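Local structure of putative isochorismatase hydrolase (3LQY) at residues A[28-39]-A[145-153]. The protein is a putative hydrolase of the isochorismatase family, and probably cleaves a small-molecule substrate by hydrolysis. Numbering follows the deposited sequence. Where two conformers were deposited one is given.
With GOL (glycerol), chain B.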
# COMPACT_ATOMS: atom_id res chain seq x y z
N ASN A 28 10.28 -10.96 6.81
CA ASN A 28 10.60 -9.52 6.81
C ASN A 28 9.56 -8.77 7.63
O ASN A 28 8.90 -7.87 7.11
CB ASN A 28 10.66 -8.99 5.37
CG ASN A 28 11.60 -7.77 5.22
OD1 ASN A 28 12.82 -7.91 5.04
ND2 ASN A 28 11.01 -6.58 5.26
N PRO A 29 9.36 -9.17 8.91
CA PRO A 29 8.32 -8.63 9.77
C PRO A 29 8.54 -7.16 9.98
O PRO A 29 9.70 -6.72 10.15
CB PRO A 29 8.45 -9.45 11.07
CG PRO A 29 9.85 -9.90 11.08
CD PRO A 29 10.18 -10.17 9.63
N LEU A 30 7.45 -6.40 9.89
CA LEU A 30 7.47 -4.96 10.08
C LEU A 30 6.85 -4.66 11.41
O LEU A 30 6.28 -5.54 12.05
CB LEU A 30 6.64 -4.28 9.01
CG LEU A 30 7.01 -4.60 7.57
CD1 LEU A 30 6.05 -3.83 6.66
CD2 LEU A 30 8.47 -4.26 7.20
N VAL A 31 6.93 -3.41 11.81
CA VAL A 31 6.38 -2.92 13.07
C VAL A 31 4.95 -2.47 12.87
O VAL A 31 4.69 -1.64 12.02
CB VAL A 31 7.20 -1.73 13.62
CG1 VAL A 31 6.49 -1.11 14.80
CG2 VAL A 31 8.62 -2.19 13.97
N GLY A 32 4.00 -3.10 13.60
CA GLY A 32 2.60 -2.63 13.55
C GLY A 32 1.82 -3.05 12.32
O GLY A 32 0.77 -2.44 11.97
N THR A 33 2.27 -4.09 11.63
CA THR A 33 1.60 -4.48 10.39
C THR A 33 0.14 -4.90 10.63
O THR A 33 -0.76 -4.59 9.85
CB THR A 33 2.29 -5.65 9.72
OG1 THR A 33 3.70 -5.53 9.85
CG2 THR A 33 1.87 -5.74 8.24
N GLU A 34 -0.09 -5.63 11.71
CA GLU A 34 -1.43 -6.15 12.01
C GLU A 34 -2.43 -5.01 12.18
O GLU A 34 -3.53 -5.02 11.56
CB GLU A 34 -1.37 -7.04 13.26
CG GLU A 34 -0.70 -8.37 13.02
CD GLU A 34 0.80 -8.34 12.88
OE1 GLU A 34 1.44 -7.26 13.09
OE2 GLU A 34 1.33 -9.38 12.48
N ALA A 35 -2.05 -4.03 13.01
CA ALA A 35 -2.87 -2.85 13.22
C ALA A 35 -3.10 -2.08 11.91
O ALA A 35 -4.23 -1.61 11.67
CB ALA A 35 -2.26 -1.88 14.28
N ALA A 36 -2.03 -1.89 11.11
CA ALA A 36 -2.15 -1.24 9.84
C ALA A 36 -3.14 -1.91 8.90
O ALA A 36 -3.95 -1.25 8.26
CB ALA A 36 -0.73 -1.10 9.17
N ALA A 37 -3.03 -3.23 8.81
CA ALA A 37 -3.95 -4.06 8.07
C ALA A 37 -5.36 -3.98 8.63
O ALA A 37 -6.34 -3.95 7.88
CB ALA A 37 -3.43 -5.49 8.08
N GLU A 38 -5.48 -3.87 9.94
CA GLU A 38 -6.81 -3.70 10.54
C GLU A 38 -7.51 -2.45 9.99
O GLU A 38 -8.72 -2.48 9.68
CB GLU A 38 -6.69 -3.63 12.05
CG GLU A 38 -7.98 -3.81 12.76
CD GLU A 38 -7.94 -3.29 14.20
OE1 GLU A 38 -6.86 -2.78 14.60
OE2 GLU A 38 -8.99 -3.40 14.90
N GLN A 39 -6.75 -1.36 9.89
CA GLN A 39 -7.26 -0.11 9.31
C GLN A 39 -7.49 -0.23 7.80
O GLN A 39 -8.49 0.25 7.29
CB GLN A 39 -6.32 1.07 9.64
CG GLN A 39 -6.21 1.33 11.16
CD GLN A 39 -7.56 1.36 11.81
OE1 GLN A 39 -7.89 0.49 12.63
NE2 GLN A 39 -8.41 2.29 11.38
N HIS A 145 -2.63 7.15 6.94
CA HIS A 145 -1.34 6.99 7.62
C HIS A 145 -1.30 5.84 8.62
O HIS A 145 -0.24 5.24 8.85
CB HIS A 145 -0.91 8.30 8.31
CG HIS A 145 -1.88 8.80 9.33
ND1 HIS A 145 -1.94 8.30 10.61
CD2 HIS A 145 -2.80 9.79 9.27
CE1 HIS A 145 -2.88 8.93 11.29
NE2 HIS A 145 -3.42 9.85 10.50
N ASP A 146 -2.45 5.52 9.21
CA ASP A 146 -2.54 4.44 10.19
C ASP A 146 -2.80 3.08 9.53
O ASP A 146 -2.95 2.08 10.24
CB ASP A 146 -3.56 4.77 11.30
CG ASP A 146 -4.94 5.10 10.78
OD1 ASP A 146 -5.14 5.31 9.57
OD2 ASP A 146 -5.86 5.20 11.60
N ALA A 147 -2.86 3.07 8.19
CA ALA A 147 -2.97 1.86 7.39
C ALA A 147 -1.70 1.57 6.59
O ALA A 147 -1.76 0.81 5.61
CB ALA A 147 -4.20 1.95 6.45
N CYS A 148 -0.56 2.13 7.01
CA CYS A 148 0.72 1.78 6.43
C CYS A 148 1.70 1.34 7.54
O CYS A 148 1.59 1.72 8.71
CB CYS A 148 1.32 3.00 5.66
SG CYS A 148 0.28 3.62 4.26
N ALA A 149 2.74 0.65 7.15
CA ALA A 149 3.68 0.12 8.12
C ALA A 149 5.09 0.19 7.61
O ALA A 149 5.35 0.10 6.40
CB ALA A 149 3.32 -1.36 8.41
N THR A 150 6.02 0.31 8.53
CA THR A 150 7.43 0.28 8.18
C THR A 150 8.18 -0.44 9.31
O THR A 150 7.60 -1.24 10.06
CB THR A 150 7.96 1.77 7.88
OG1 THR A 150 9.33 1.77 7.43
CG2 THR A 150 7.79 2.68 9.10
N LEU A 151 9.47 -0.20 9.41
CA LEU A 151 10.33 -0.81 10.39
C LEU A 151 11.44 0.14 10.85
O LEU A 151 11.63 1.26 10.31
CB LEU A 151 10.93 -2.11 9.83
CG LEU A 151 11.52 -2.07 8.40
CD1 LEU A 151 12.63 -1.12 8.12
CD2 LEU A 151 11.99 -3.53 8.15
N ASP A 152 12.19 -0.32 11.84
CA ASP A 152 13.28 0.45 12.37
C ASP A 152 14.39 0.51 11.32
O ASP A 152 14.73 -0.52 10.72
CB ASP A 152 13.87 -0.19 13.64
CG ASP A 152 12.93 -0.17 14.85
OD1 ASP A 152 11.83 0.40 14.79
OD2 ASP A 152 13.29 -0.79 15.87
N LEU A 153 14.99 1.72 11.12
CA LEU A 153 16.11 1.89 10.18
C LEU A 153 17.36 2.35 10.90
O LEU A 153 17.29 2.95 11.97
CB LEU A 153 15.75 2.88 9.06
CG LEU A 153 14.65 2.44 8.09
CD1 LEU A 153 14.42 3.54 7.09
CD2 LEU A 153 15.00 1.13 7.38
C1 GOL B . 4.11 1.69 11.85
O1 GOL B . 5.13 0.96 11.17
C2 GOL B . 4.64 2.92 12.62
O2 GOL B . 5.41 2.65 13.77
C3 GOL B . 3.47 3.79 13.07
O3 GOL B . 3.75 4.54 14.23
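A glycerol hydroxyl bridges Val31 and Thr150 where their backbones face each other: O1 of the glycerol hydrogen-bonds to Val31 O at 2.8 Å and accepts from Thr150 N at 2.9 Å. The molecule, probably taken up from the crystallisation liquor, thus links two backbone groups whose chains have one direct bond beside it, from Val31 N to Thr150 O at 2.9 Å, with the donor nearly in line with the carbonyl (C=O...N angle 165°). The case illustrates how a bound small molecule can join two backbone groups beside a single direct hydrogen bond. Leu30 supplies the apolar side of this junction. With CG anti to the carbonyl carbon (chi1 -55°), both its methyls are carried to residues 149-151: CD1 leans on Ala149 CB, while Leu30 CD2 meets Leu151 CD2 at 3.7 Å, the two side chains crossing at a slant. Trimming Leu30 to an alanine would probably open a gap facing Ala149 CB and leave Leu151 CD2 without the methyl it packs on. Further along, small residues let the first turns of the helix approach closely. Two CA-H...O contacts form here, a nearly straight one from Ala36 CA to Asp146 O (3.4 Å) and a more bent one from Ala147 CA to Ala36 O (3.4 Å), while Ala36 CB and Ala149 CB stand 4.1 Å apart. Gln39, bent at chi2 (-47°), lays CG against Asp146 O at 3.5 Å; its OE1 bonds to Lys42, and Asp146 OD1 to the backbone N of Ala183. The contact therefore seats the start of helix 33-49 against the type I turn from His145 to Cys148 and the residues that follow, with strand 115-121 touching Leu30 and Ala147, and helix 162-173 touching Val31, Cys148 and Thr150.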